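Local structure of N-acetyltransferase domain-containing protein (Pyrococcus horikoshii, 1WWZ) at residues E7-L12 and D55-A60; L20-M25 and E37-A42; G27-E32 and V93-Q98; F69-K74 and A87-V92. The protein is of unknown function but binds acetyl coenzyme A and probably transfers an acyl group, like other GNAT-family acyltransferases. All blocks are in the same frame, centred on the assembly; numbering follows the deposited sequence.

Contact 1 (E7-L12 and D55-A60); sequences EKLKKL and DGFFVA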
# COMPACT_ATOMS: atom_id res chain seq x y z
N GLU A 7 8.59 -6.54 5.36
CA GLU A 7 9.68 -7.19 4.63
C GLU A 7 9.41 -8.66 4.37
O GLU A 7 8.61 -9.29 5.05
CB GLU A 7 10.99 -7.02 5.41
CG GLU A 7 10.84 -7.05 6.92
CD GLU A 7 12.17 -6.94 7.65
OE1 GLU A 7 12.82 -7.98 7.87
OE2 GLU A 7 12.56 -5.80 7.99
N LYS A 8 10.09 -9.20 3.36
CA LYS A 8 9.94 -10.61 3.04
C LYS A 8 10.69 -11.42 4.07
O LYS A 8 11.81 -11.09 4.45
CB LYS A 8 10.53 -10.92 1.66
CG LYS A 8 9.56 -10.79 0.51
CD LYS A 8 10.16 -11.40 -0.75
CE LYS A 8 9.19 -11.34 -1.91
NZ LYS A 8 9.74 -12.04 -3.10
N LEU A 9 10.06 -12.49 4.55
CA LEU A 9 10.70 -13.35 5.52
C LEU A 9 11.78 -14.11 4.76
O LEU A 9 11.48 -14.92 3.89
CB LEU A 9 9.68 -14.34 6.10
CG LEU A 9 10.21 -15.31 7.16
CD1 LEU A 9 10.79 -14.52 8.32
CD2 LEU A 9 9.09 -16.22 7.61
N LYS A 10 13.04 -13.83 5.08
CA LYS A 10 14.17 -14.47 4.41
C LYS A 10 14.30 -15.95 4.70
O LYS A 10 14.65 -16.74 3.82
CB LYS A 10 15.48 -13.77 4.78
CG LYS A 10 15.58 -12.35 4.28
CD LYS A 10 16.95 -11.76 4.54
CE LYS A 10 16.96 -10.30 4.17
NZ LYS A 10 16.23 -10.09 2.89
N LYS A 11 14.03 -16.34 5.94
CA LYS A 11 14.15 -17.73 6.32
C LYS A 11 13.24 -18.11 7.47
O LYS A 11 12.96 -17.29 8.35
CB LYS A 11 15.61 -18.04 6.68
CG LYS A 11 16.12 -17.30 7.91
CD LYS A 11 17.62 -17.51 8.10
CE LYS A 11 18.01 -18.95 7.77
NZ LYS A 11 19.35 -19.30 8.28
N LEU A 12 12.79 -19.36 7.47
CA LEU A 12 11.91 -19.85 8.52
C LEU A 12 12.67 -20.71 9.52
O LEU A 12 12.52 -21.93 9.55
CB LEU A 12 10.75 -20.66 7.91
CG LEU A 12 9.71 -21.14 8.93
CD1 LEU A 12 9.02 -19.94 9.54
CD2 LEU A 12 8.69 -22.04 8.26
N ASP A 55 8.22 -17.35 -1.18
CA ASP A 55 8.52 -16.17 -1.97
C ASP A 55 7.57 -15.00 -1.71
O ASP A 55 7.89 -13.85 -2.02
CB ASP A 55 8.51 -16.52 -3.46
CG ASP A 55 8.95 -15.36 -4.34
OD1 ASP A 55 10.01 -14.76 -4.04
OD2 ASP A 55 8.26 -15.05 -5.33
N GLY A 56 6.40 -15.28 -1.13
CA GLY A 56 5.44 -14.21 -0.86
C GLY A 56 5.05 -14.14 0.60
O GLY A 56 3.94 -13.73 0.94
N PHE A 57 5.96 -14.55 1.47
CA PHE A 57 5.74 -14.54 2.91
C PHE A 57 6.25 -13.20 3.44
O PHE A 57 7.46 -13.00 3.59
CB PHE A 57 6.51 -15.71 3.54
CG PHE A 57 5.88 -16.27 4.78
CD1 PHE A 57 5.37 -17.57 4.78
CD2 PHE A 57 5.82 -15.52 5.95
CE1 PHE A 57 4.82 -18.11 5.94
CE2 PHE A 57 5.26 -16.05 7.11
CZ PHE A 57 4.76 -17.36 7.10
N PHE A 58 5.33 -12.29 3.71
CA PHE A 58 5.68 -10.96 4.21
C PHE A 58 5.35 -10.80 5.69
O PHE A 58 4.31 -11.26 6.15
CB PHE A 58 4.90 -9.89 3.43
CG PHE A 58 5.36 -9.73 2.01
CD1 PHE A 58 6.46 -8.95 1.71
CD2 PHE A 58 4.70 -10.39 0.98
CE1 PHE A 58 6.91 -8.82 0.40
CE2 PHE A 58 5.13 -10.28 -0.33
CZ PHE A 58 6.24 -9.49 -0.62
N VAL A 59 6.25 -10.15 6.42
CA VAL A 59 6.02 -9.92 7.84
C VAL A 59 6.06 -8.44 8.16
O VAL A 59 6.79 -7.67 7.53
CB VAL A 59 7.07 -10.64 8.72
CG1 VAL A 59 6.92 -12.15 8.57
CG2 VAL A 59 8.47 -10.19 8.33
N ALA A 60 5.24 -8.03 9.13
CA ALA A 60 5.20 -6.65 9.58
C ALA A 60 6.00 -6.66 10.86
O ALA A 60 5.80 -7.51 11.73
CB ALA A 60 3.76 -6.21 9.85
O HOH W 1 9.45 -12.73 -6.35
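Glu7 and Val59 pair through their backbones in both directions, Glu7 N giving to Val59 O at 3.0 Å and Val59 N to Glu7 O at 2.9 Å. A third backbone bond, Leu9 N to Phe57 O at 2.8 Å, is almost perfectly straight (177°) and carries the antiparallel register one step beyond the last strand residue, Lys8. Between these bonds sits the non-hydrogen-bonded pair of Lys8 and Phe58.

The charged interaction belongs to Lys8. Its chain is fully stretched beyond CG, which carries NZ past Phe58 to Asp55, where it forms a salt bridge with OD1 (2.9 Å) from above the carboxylate plane. The other oxygen, Asp55 OD2, receives a hydrogen bond from a water and a salt bridge from Lys74. A lysine suits this edge because its methylenes can lie on an aromatic ring while its amine stays near solvent; here CG rests obliquely against Phe58 CE1 at 3.3 Å.

Apolar packing lies on the other side of the sheet. Leu9, with CG anti to the backbone N (chi1 -179°), runs beside Phe57, and its CD2 makes an off-centre CH-pi contact 4.2 Å from the ring centroid. Leu20 of helix 14-27 packs on both residues.

The arrangement is an antiparallel strand pair at the margin of the GNAT sheet, with the first strand, 5-8, bonded to strand 57-62.

Contact 2 (L20-M25 and E37-A42); sequences LIDVYM and EGRDYA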
# COMPACT_ATOMS: atom_id res chain seq x y z
N LEU A 20 6.15 -16.35 14.60
CA LEU A 20 4.97 -16.38 13.74
C LEU A 20 3.84 -17.12 14.45
O LEU A 20 2.68 -16.72 14.37
CB LEU A 20 5.30 -17.07 12.41
CG LEU A 20 6.22 -16.27 11.48
CD1 LEU A 20 6.64 -17.13 10.31
CD2 LEU A 20 5.51 -15.01 11.00
N ILE A 21 4.18 -18.19 15.15
CA ILE A 21 3.18 -18.95 15.87
C ILE A 21 2.53 -18.08 16.95
O ILE A 21 1.31 -18.06 17.09
CB ILE A 21 3.79 -20.22 16.50
CG1 ILE A 21 4.23 -21.18 15.39
CG2 ILE A 21 2.77 -20.90 17.41
CD1 ILE A 21 4.90 -22.45 15.88
N ASP A 22 3.35 -17.35 17.71
CA ASP A 22 2.83 -16.47 18.76
C ASP A 22 1.86 -15.44 18.16
O ASP A 22 0.77 -15.22 18.69
CB ASP A 22 3.97 -15.72 19.47
CG ASP A 22 4.92 -16.65 20.20
OD1 ASP A 22 4.55 -17.81 20.46
OD2 ASP A 22 6.05 -16.21 20.51
N VAL A 23 2.26 -14.82 17.06
CA VAL A 23 1.42 -13.83 16.39
C VAL A 23 0.12 -14.48 15.93
O VAL A 23 -0.96 -13.92 16.10
CB VAL A 23 2.14 -13.24 15.15
CG1 VAL A 23 1.16 -12.43 14.30
CG2 VAL A 23 3.30 -12.36 15.59
N TYR A 24 0.24 -15.66 15.34
CA TYR A 24 -0.91 -16.40 14.86
C TYR A 24 -1.87 -16.73 16.00
O TYR A 24 -3.07 -16.47 15.90
CB TYR A 24 -0.43 -17.69 14.19
CG TYR A 24 -1.53 -18.56 13.62
CD1 TYR A 24 -1.79 -18.58 12.25
CD2 TYR A 24 -2.28 -19.39 14.45
CE1 TYR A 24 -2.78 -19.42 11.72
CE2 TYR A 24 -3.26 -20.22 13.94
CZ TYR A 24 -3.51 -20.23 12.58
OH TYR A 24 -4.47 -21.07 12.07
N MET A 25 -1.34 -17.31 17.07
CA MET A 25 -2.17 -17.67 18.22
C MET A 25 -2.84 -16.45 18.85
O MET A 25 -4.00 -16.52 19.28
CB MET A 25 -1.32 -18.39 19.28
CG MET A 25 -0.72 -19.70 18.83
SD MET A 25 -1.94 -20.87 18.21
CE MET A 25 -2.79 -21.35 19.73
N GLU A 37 -7.02 -25.14 17.10
CA GLU A 37 -6.66 -25.10 18.51
C GLU A 37 -5.24 -25.61 18.76
O GLU A 37 -4.83 -26.63 18.20
CB GLU A 37 -7.64 -25.93 19.34
CG GLU A 37 -9.05 -25.34 19.43
CD GLU A 37 -9.19 -24.28 20.51
OE1 GLU A 37 -8.15 -23.70 20.91
OE2 GLU A 37 -10.33 -24.02 20.95
N GLY A 38 -4.50 -24.90 19.60
CA GLY A 38 -3.14 -25.30 19.92
C GLY A 38 -2.08 -24.77 18.99
O GLY A 38 -2.34 -24.48 17.82
N ARG A 39 -0.86 -24.64 19.51
CA ARG A 39 0.27 -24.15 18.74
C ARG A 39 0.68 -25.13 17.64
O ARG A 39 1.27 -24.73 16.63
CB ARG A 39 1.46 -23.88 19.67
CG ARG A 39 1.22 -22.77 20.68
CD ARG A 39 2.38 -22.64 21.65
NE ARG A 39 3.61 -22.21 21.00
CZ ARG A 39 3.87 -20.96 20.62
NH1 ARG A 39 2.97 -20.01 20.83
NH2 ARG A 39 5.02 -20.67 20.03
N ASP A 40 0.36 -26.41 17.82
CA ASP A 40 0.70 -27.43 16.83
C ASP A 40 0.00 -27.17 15.50
O ASP A 40 0.63 -27.24 14.45
CB ASP A 40 0.33 -28.82 17.35
CG ASP A 40 1.20 -29.27 18.50
OD1 ASP A 40 1.22 -28.57 19.54
OD2 ASP A 40 1.86 -30.32 18.38
N TYR A 41 -1.30 -26.88 15.55
CA TYR A 41 -2.05 -26.60 14.34
C TYR A 41 -1.38 -25.44 13.61
O TYR A 41 -1.11 -25.51 12.41
CB TYR A 41 -3.50 -26.22 14.67
CG TYR A 41 -4.34 -25.89 13.45
CD1 TYR A 41 -5.22 -26.82 12.90
CD2 TYR A 41 -4.23 -24.64 12.84
CE1 TYR A 41 -5.98 -26.51 11.77
CE2 TYR A 41 -4.99 -24.32 11.71
CZ TYR A 41 -5.86 -25.26 11.18
OH TYR A 41 -6.60 -24.95 10.07
N ALA A 42 -1.12 -24.37 14.36
CA ALA A 42 -0.48 -23.17 13.81
C ALA A 42 0.88 -23.50 13.22
O ALA A 42 1.20 -23.08 12.12
CB ALA A 42 -0.34 -22.11 14.90
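Arg39 lies across Ile21 at about a right angle, its guanidinium covered on one face by Ile21 CG2, 3.3 Å above the plane and over its centre. The same flat group turns its end to Asp22. NH1 and NH2 grip the single oxygen Asp22 OD1 end-on in a salt bridge, at 2.7 and 2.9 Å, with the carboxylate and guanidinium planes 46° apart. A bend at chi3 (66°) brings the arginine tip back over helix 14-27; NH2 also has a weak bond to Asn18.

Ala42 meets the Tyr24 ring with its methyl, CB lying 3.4 Å from Tyr24 CD2, and its CA stands over one face toward the rim. Tyr24 OH is hydrogen-bonded to Gly35 O and lies at the edge of the Tyr41 ring, 3.3 Å from CE2. Met25 folds at chi2 and chi3, setting its CE 3.6 Å from Gly38 C.

A leucine in place of Arg39 would probably leave the Asp22 carboxylate without its charged mate and Ile21 CG2 without its flat cover.

Segments 20-25 and 38-42 cross at 110° in the helical layer of the GNAT fold. A small alanine lets the Tyr24 ring lie against the facing helix, while the flexible thioether and the charged pair close the more exposed flank.

Contact 3 (G27-E32 and V93-Q98); sequences GYEGLE and VDKKFQ. With ACO (acetyl coenzyme *a), chain C.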
# COMPACT_ATOMS: atom_id res chain seq x y z
N GLY A 27 -3.52 -13.49 17.30
CA GLY A 27 -4.52 -12.97 16.39
C GLY A 27 -5.75 -13.83 16.22
O GLY A 27 -6.85 -13.30 16.04
N TYR A 28 -5.60 -15.15 16.28
CA TYR A 28 -6.74 -16.04 16.12
C TYR A 28 -7.47 -16.38 17.41
O TYR A 28 -8.37 -17.22 17.41
CB TYR A 28 -6.33 -17.34 15.42
CG TYR A 28 -6.39 -17.24 13.91
CD1 TYR A 28 -5.23 -17.04 13.16
CD2 TYR A 28 -7.61 -17.32 13.25
CE1 TYR A 28 -5.30 -16.91 11.77
CE2 TYR A 28 -7.69 -17.19 11.86
CZ TYR A 28 -6.52 -16.99 11.13
OH TYR A 28 -6.60 -16.85 9.77
N GLU A 29 -7.08 -15.74 18.50
CA GLU A 29 -7.72 -15.99 19.78
C GLU A 29 -9.18 -15.55 19.66
O GLU A 29 -9.46 -14.39 19.34
CB GLU A 29 -7.03 -15.21 20.89
CG GLU A 29 -7.46 -15.61 22.30
CD GLU A 29 -7.07 -14.58 23.34
OE1 GLU A 29 -7.45 -13.40 23.18
OE2 GLU A 29 -6.38 -14.95 24.32
N GLY A 30 -10.09 -16.48 19.90
CA GLY A 30 -11.51 -16.18 19.79
C GLY A 30 -12.08 -16.67 18.48
O GLY A 30 -13.30 -16.84 18.34
N LEU A 31 -11.20 -16.92 17.51
CA LEU A 31 -11.59 -17.40 16.20
C LEU A 31 -11.02 -18.79 15.94
O LEU A 31 -10.72 -19.16 14.80
CB LEU A 31 -11.11 -16.43 15.11
CG LEU A 31 -11.92 -15.14 14.92
CD1 LEU A 31 -11.15 -14.19 14.04
CD2 LEU A 31 -13.27 -15.47 14.30
N GLU A 32 -10.89 -19.57 17.02
CA GLU A 32 -10.35 -20.93 16.94
C GLU A 32 -11.10 -21.81 15.95
O GLU A 32 -10.56 -22.80 15.46
CB GLU A 32 -10.40 -21.60 18.32
CG GLU A 32 -9.50 -20.98 19.39
CD GLU A 32 -10.02 -19.66 19.93
OE1 GLU A 32 -11.21 -19.35 19.71
OE2 GLU A 32 -9.25 -18.94 20.60
N VAL A 93 -2.58 -10.46 12.40
CA VAL A 93 -1.82 -9.47 13.14
C VAL A 93 -2.03 -9.70 14.63
O VAL A 93 -3.14 -10.01 15.06
CB VAL A 93 -2.28 -8.05 12.78
CG1 VAL A 93 -1.61 -7.03 13.70
CG2 VAL A 93 -1.94 -7.75 11.33
N ASP A 94 -0.96 -9.58 15.41
CA ASP A 94 -1.03 -9.75 16.86
C ASP A 94 -2.21 -8.93 17.39
O ASP A 94 -2.39 -7.78 17.01
CB ASP A 94 0.27 -9.27 17.50
CG ASP A 94 0.27 -9.41 19.01
OD1 ASP A 94 -0.55 -8.75 19.68
OD2 ASP A 94 1.08 -10.20 19.53
N LYS A 95 -3.01 -9.54 18.26
CA LYS A 95 -4.18 -8.88 18.81
C LYS A 95 -3.87 -7.49 19.37
O LYS A 95 -4.62 -6.54 19.15
CB LYS A 95 -4.81 -9.75 19.90
CG LYS A 95 -6.06 -9.17 20.56
CD LYS A 95 -7.15 -8.86 19.54
CE LYS A 95 -7.63 -10.10 18.80
NZ LYS A 95 -8.22 -11.12 19.71
N LYS A 96 -2.75 -7.39 20.09
CA LYS A 96 -2.35 -6.12 20.69
C LYS A 96 -1.98 -5.06 19.66
O LYS A 96 -1.98 -3.86 19.97
CB LYS A 96 -1.16 -6.35 21.62
CG LYS A 96 -1.45 -7.31 22.77
CD LYS A 96 -0.25 -7.45 23.68
CE LYS A 96 -0.55 -8.37 24.86
NZ LYS A 96 0.58 -8.43 25.83
N PHE A 97 -1.67 -5.49 18.44
CA PHE A 97 -1.29 -4.56 17.39
C PHE A 97 -2.36 -4.34 16.33
O PHE A 97 -2.12 -3.64 15.35
CB PHE A 97 -0.00 -5.05 16.73
CG PHE A 97 1.21 -4.90 17.60
CD1 PHE A 97 1.99 -3.75 17.52
CD2 PHE A 97 1.54 -5.88 18.51
CE1 PHE A 97 3.10 -3.59 18.35
CE2 PHE A 97 2.65 -5.74 19.35
CZ PHE A 97 3.43 -4.59 19.27
N GLN A 98 -3.53 -4.93 16.52
CA GLN A 98 -4.62 -4.78 15.56
C GLN A 98 -5.26 -3.40 15.65
O GLN A 98 -5.12 -2.70 16.66
CB GLN A 98 -5.68 -5.86 15.79
CG GLN A 98 -5.28 -7.24 15.27
CD GLN A 98 -6.27 -8.32 15.65
OE1 GLN A 98 -7.42 -8.03 15.98
NE2 GLN A 98 -5.84 -9.58 15.60
N1A ACO C . -14.60 -4.82 12.17
C2A ACO C . -14.83 -3.98 11.16
N3A ACO C . -13.93 -3.58 10.22
C4A ACO C . -12.66 -4.16 10.40
C5A ACO C . -12.34 -5.03 11.42
C6A ACO C . -13.40 -5.37 12.36
N6A ACO C . -13.18 -6.19 13.40
N7A ACO C . -11.01 -5.41 11.33
C8A ACO C . -10.57 -4.78 10.27
N9A ACO C . -11.52 -3.99 9.64
C1B ACO C . -11.40 -3.16 8.46
C2B ACO C . -11.52 -1.65 8.73
O2B ACO C . -12.02 -1.04 7.51
C3B ACO C . -10.08 -1.27 9.15
O3B ACO C . -9.91 0.13 8.83
P3B ACO C . -10.19 1.37 9.81
O7A ACO C . -11.65 1.28 10.12
O8A ACO C . -9.86 2.55 9.03
O9A ACO C . -9.32 1.18 11.00
C4B ACO C . -9.24 -2.13 8.25
O4B ACO C . -10.12 -3.22 7.87
C5B ACO C . -8.07 -2.83 8.92
O5B ACO C . -7.30 -1.99 9.77
P1A ACO C . -5.94 -2.55 10.35
O1A ACO C . -5.67 -1.84 11.60
O2A ACO C . -4.89 -2.47 9.26
O3A ACO C . -6.41 -4.06 10.78
P2A ACO C . -5.55 -5.18 11.41
O4A ACO C . -6.27 -5.53 12.66
O5A ACO C . -4.16 -4.66 11.53
O6A ACO C . -5.56 -6.37 10.41
CBP ACO C . -6.67 -8.61 10.28
CCP ACO C . -6.78 -7.13 10.00
CDP ACO C . -7.96 -9.27 9.70
CEP ACO C . -5.39 -9.17 9.61
CAP ACO C . -6.56 -8.80 11.84
OAP ACO C . -7.76 -8.31 12.45
C9P ACO C . -6.39 -10.26 12.33
O9P ACO C . -5.28 -10.74 12.51
N8P ACO C . -7.53 -10.99 12.52
C7P ACO C . -7.56 -12.40 12.98
C6P ACO C . -7.10 -13.41 11.91
C5P ACO C . -7.96 -13.37 10.67
O5P ACO C . -9.22 -13.37 10.75
N4P ACO C . -7.37 -13.36 9.48
C3P ACO C . -7.84 -13.34 8.09
C2P ACO C . -8.18 -14.79 7.77
S1P ACO C . -8.74 -14.85 5.98
C ACO C . -7.45 -15.30 5.31
O ACO C . -6.28 -15.57 5.85
CH3 ACO C . -7.13 -15.57 3.71
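Gly27 CA packs against Val93 O at 3.5 Å and against Gln98 NE2 at 3.7 Å. A CB on Gly27 would collide with Val93 O, which is why glycine suits this helix end.

Gln98 runs from the cofactor back to this junction. Its CB stands 3.2 Å from the pyrophosphate oxygen O4A of acetyl coenzyme A, and CG stays alongside the same oxygen. The chain is extended at chi2 (173°), so that CD passes the pantetheine hydroxyl OAP at 3.5 Å. OE1 remains near OAP too, while NE2 donates to Val93 O in a nearly straight bond (2.8 Å, 172°), with Val93 O lying in the plane of the Gln98 amide.

Gln98 opens the Arg/Gln-x-x-Gly-x-Gly/Ala signature of GNAT enzymes, whose following residues lead into helix 102-115 and give the backbone N-H groups of Gly101, Gly103 and Arg104 to the cofactor. An alanine in place of Gln98 would probably leave Val93 O without this amide donor and open a gap beside OAP.

Val93 N donates to the pantetheine carbonyl O9P at 2.7 Å, continuing the strand's hydrogen bonding into the ligand. Tyr28 lays one ring face on pantetheine C6P, which sits 3.7 Å above its plane.

Contact 4 (F69-K74 and A87-V92); sequences FIVCDK and AIHEFV. With ACO (acetyl coenzyme *a), chain C.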
# COMPACT_ATOMS: atom_id res chain seq x y z
N PHE A 69 1.70 -10.94 9.75
CA PHE A 69 2.23 -11.49 8.52
C PHE A 69 1.13 -11.87 7.55
O PHE A 69 -0.03 -12.00 7.92
CB PHE A 69 3.16 -12.69 8.80
CG PHE A 69 2.47 -13.93 9.31
CD1 PHE A 69 2.06 -14.92 8.43
CD2 PHE A 69 2.27 -14.12 10.68
CE1 PHE A 69 1.47 -16.10 8.90
CE2 PHE A 69 1.68 -15.29 11.16
CZ PHE A 69 1.28 -16.29 10.28
N ILE A 70 1.52 -12.01 6.29
CA ILE A 70 0.57 -12.39 5.25
C ILE A 70 1.33 -13.30 4.30
O ILE A 70 2.52 -13.10 4.04
CB ILE A 70 0.01 -11.13 4.52
CG1 ILE A 70 -1.10 -11.55 3.55
CG2 ILE A 70 1.13 -10.37 3.80
CD1 ILE A 70 -1.93 -10.36 3.03
N VAL A 71 0.65 -14.34 3.82
CA VAL A 71 1.25 -15.31 2.92
C VAL A 71 0.61 -15.17 1.55
O VAL A 71 -0.57 -15.46 1.38
CB VAL A 71 1.03 -16.74 3.45
CG1 VAL A 71 1.65 -17.76 2.51
CG2 VAL A 71 1.64 -16.85 4.85
N CYS A 72 1.41 -14.72 0.59
CA CYS A 72 0.95 -14.49 -0.78
C CYS A 72 1.52 -15.53 -1.74
O CYS A 72 2.73 -15.68 -1.86
CB CYS A 72 1.38 -13.09 -1.21
SG CYS A 72 1.18 -11.85 0.10
N ASP A 73 0.63 -16.23 -2.44
CA ASP A 73 1.04 -17.28 -3.38
C ASP A 73 0.78 -16.85 -4.82
O ASP A 73 -0.36 -16.76 -5.24
CB ASP A 73 0.24 -18.55 -3.08
CG ASP A 73 0.85 -19.79 -3.71
OD1 ASP A 73 1.53 -19.66 -4.76
OD2 ASP A 73 0.64 -20.89 -3.17
N LYS A 74 1.85 -16.61 -5.58
CA LYS A 74 1.71 -16.19 -6.97
C LYS A 74 1.46 -17.39 -7.88
O LYS A 74 1.21 -17.23 -9.08
CB LYS A 74 2.97 -15.46 -7.43
CG LYS A 74 4.21 -16.34 -7.49
CD LYS A 74 5.42 -15.58 -8.02
CE LYS A 74 6.59 -16.52 -8.30
NZ LYS A 74 7.06 -17.24 -7.08
N ALA A 87 -3.10 -16.13 -4.55
CA ALA A 87 -3.88 -16.51 -3.38
C ALA A 87 -3.27 -15.96 -2.11
O ALA A 87 -2.07 -15.70 -2.07
CB ALA A 87 -3.97 -18.04 -3.28
N ILE A 88 -4.11 -15.77 -1.10
CA ILE A 88 -3.66 -15.32 0.21
C ILE A 88 -3.96 -16.54 1.08
O ILE A 88 -5.13 -16.88 1.27
CB ILE A 88 -4.47 -14.11 0.73
CG1 ILE A 88 -4.31 -12.92 -0.23
CG2 ILE A 88 -3.98 -13.72 2.13
CD1 ILE A 88 -5.08 -11.66 0.18
N HIS A 89 -2.92 -17.20 1.58
CA HIS A 89 -3.11 -18.39 2.41
C HIS A 89 -3.33 -18.09 3.88
O HIS A 89 -4.01 -18.85 4.58
CB HIS A 89 -1.91 -19.33 2.28
CG HIS A 89 -1.79 -19.97 0.93
ND1 HIS A 89 -2.82 -20.67 0.34
CD2 HIS A 89 -0.75 -20.04 0.07
CE1 HIS A 89 -2.42 -21.14 -0.83
NE2 HIS A 89 -1.16 -20.77 -1.02
N GLU A 90 -2.73 -17.01 4.36
CA GLU A 90 -2.86 -16.63 5.75
C GLU A 90 -2.65 -15.13 5.88
O GLU A 90 -1.96 -14.53 5.07
CB GLU A 90 -1.84 -17.39 6.61
CG GLU A 90 -2.12 -17.23 8.10
CD GLU A 90 -3.57 -17.48 8.43
OE1 GLU A 90 -4.00 -18.65 8.42
OE2 GLU A 90 -4.31 -16.49 8.67
N PHE A 91 -3.23 -14.54 6.92
CA PHE A 91 -3.15 -13.10 7.12
C PHE A 91 -3.56 -12.85 8.56
O PHE A 91 -4.72 -13.03 8.92
CB PHE A 91 -4.12 -12.44 6.13
CG PHE A 91 -4.20 -10.95 6.25
CD1 PHE A 91 -3.12 -10.19 6.69
CD2 PHE A 91 -5.36 -10.29 5.83
CE1 PHE A 91 -3.19 -8.80 6.71
CE2 PHE A 91 -5.43 -8.89 5.85
CZ PHE A 91 -4.35 -8.15 6.29
N VAL A 92 -2.61 -12.43 9.39
CA VAL A 92 -2.94 -12.21 10.79
C VAL A 92 -2.01 -11.22 11.47
O VAL A 92 -0.82 -11.15 11.17
CB VAL A 92 -2.92 -13.56 11.56
CG1 VAL A 92 -1.55 -14.21 11.44
CG2 VAL A 92 -3.28 -13.35 13.03
N1A ACO C . -14.60 -4.82 12.17
C2A ACO C . -14.83 -3.98 11.16
N3A ACO C . -13.93 -3.58 10.22
C4A ACO C . -12.66 -4.16 10.40
C5A ACO C . -12.34 -5.03 11.42
C6A ACO C . -13.40 -5.37 12.36
N6A ACO C . -13.18 -6.19 13.40
N7A ACO C . -11.01 -5.41 11.33
C8A ACO C . -10.57 -4.78 10.27
N9A ACO C . -11.52 -3.99 9.64
C1B ACO C . -11.40 -3.16 8.46
C2B ACO C . -11.52 -1.65 8.73
O2B ACO C . -12.02 -1.04 7.51
C3B ACO C . -10.08 -1.27 9.15
O3B ACO C . -9.91 0.13 8.83
P3B ACO C . -10.19 1.37 9.81
O7A ACO C . -11.65 1.28 10.12
O8A ACO C . -9.86 2.55 9.03
O9A ACO C . -9.32 1.18 11.00
C4B ACO C . -9.24 -2.13 8.25
O4B ACO C . -10.12 -3.22 7.87
C5B ACO C . -8.07 -2.83 8.92
O5B ACO C . -7.30 -1.99 9.77
P1A ACO C . -5.94 -2.55 10.35
O1A ACO C . -5.67 -1.84 11.60
O2A ACO C . -4.89 -2.47 9.26
O3A ACO C . -6.41 -4.06 10.78
P2A ACO C . -5.55 -5.18 11.41
O4A ACO C . -6.27 -5.53 12.66
O5A ACO C . -4.16 -4.66 11.53
O6A ACO C . -5.56 -6.37 10.41
CBP ACO C . -6.67 -8.61 10.28
CCP ACO C . -6.78 -7.13 10.00
CDP ACO C . -7.96 -9.27 9.70
CEP ACO C . -5.39 -9.17 9.61
CAP ACO C . -6.56 -8.80 11.84
OAP ACO C . -7.76 -8.31 12.45
C9P ACO C . -6.39 -10.26 12.33
O9P ACO C . -5.28 -10.74 12.51
N8P ACO C . -7.53 -10.99 12.52
C7P ACO C . -7.56 -12.40 12.98
C6P ACO C . -7.10 -13.41 11.91
C5P ACO C . -7.96 -13.37 10.67
O5P ACO C . -9.22 -13.37 10.75
N4P ACO C . -7.37 -13.36 9.48
C3P ACO C . -7.84 -13.34 8.09
C2P ACO C . -8.18 -14.79 7.77
S1P ACO C . -8.74 -14.85 5.98
C ACO C . -7.45 -15.30 5.31
O ACO C . -6.28 -15.57 5.85
CH3 ACO C . -7.13 -15.57 3.71
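His89 NE2 donates to Asp73 OD2 across the strands at 2.8 Å, with the oxygen in the plane of the imidazole and using its anti lone pair. Asp73 OD1 takes the N-H of Asp75, so both carboxylate oxygens have a partner; the Asp73 backbone pairs with Ala87 in both directions. Trp48 and Trp76 meet the His89 ring edge-to-face and probably help to fix its rotation.

At Phe69 and Val92 the backbones again exchange two bonds, and Val92 CG1 lies over the Phe69 ring, 3.4 Å from CE2. Between these regular ends the pattern breaks. Val71 O accepts from His89 N (2.9 Å), yet Val71 N gives to Glu90 O (2.9 Å), so that two residues stand opposite one. This is a beta bulge in strand 83-93, a feature of the GNAT fold at the strand that receives the cofactor.

The bulge leaves the buried Glu90 N with no partner. Glu90 OE2, by contrast, accepts Phe91 N (2.8 Å, 163°) and is also hydrogen-bonded to Tyr28 OH. Phe91 O faces the ligand and takes the pantetheine N4P at 2.7 Å, as another strand's amide would. The Phe91 ring, placed by CG anti to the backbone N (chi1 178°), is sandwiched: Ile70 CD1 makes a CH-pi contact 4.1 Å from its centroid, and on the opposite face the cofactor methyl CEP sits 3.5 Å above its centre.

In the fold
Contacts 1 and 4 lie in one sheet with centres about 10 Å apart: strand 57-62 of contact 1 bonds directly to strand 65-78 of contact 4, giving the antiparallel run 5-8, 57-62, 65-78, 83-93. Contact 2, the crossing of helices 14-27 and 38-53, covers one side of this run; along the chain it is nested within the loop closed by contact 1, and Leu20 reaches both strand pairs. Contact 3 lies about 11 Å from contact 2, centre to centre, and encloses contact 4 along the chain. Contacts 3 and 4 both touch acetyl coenzyme A, so the helix end, the loop after strand 83-93 and the strand itself shape one cofactor pocket.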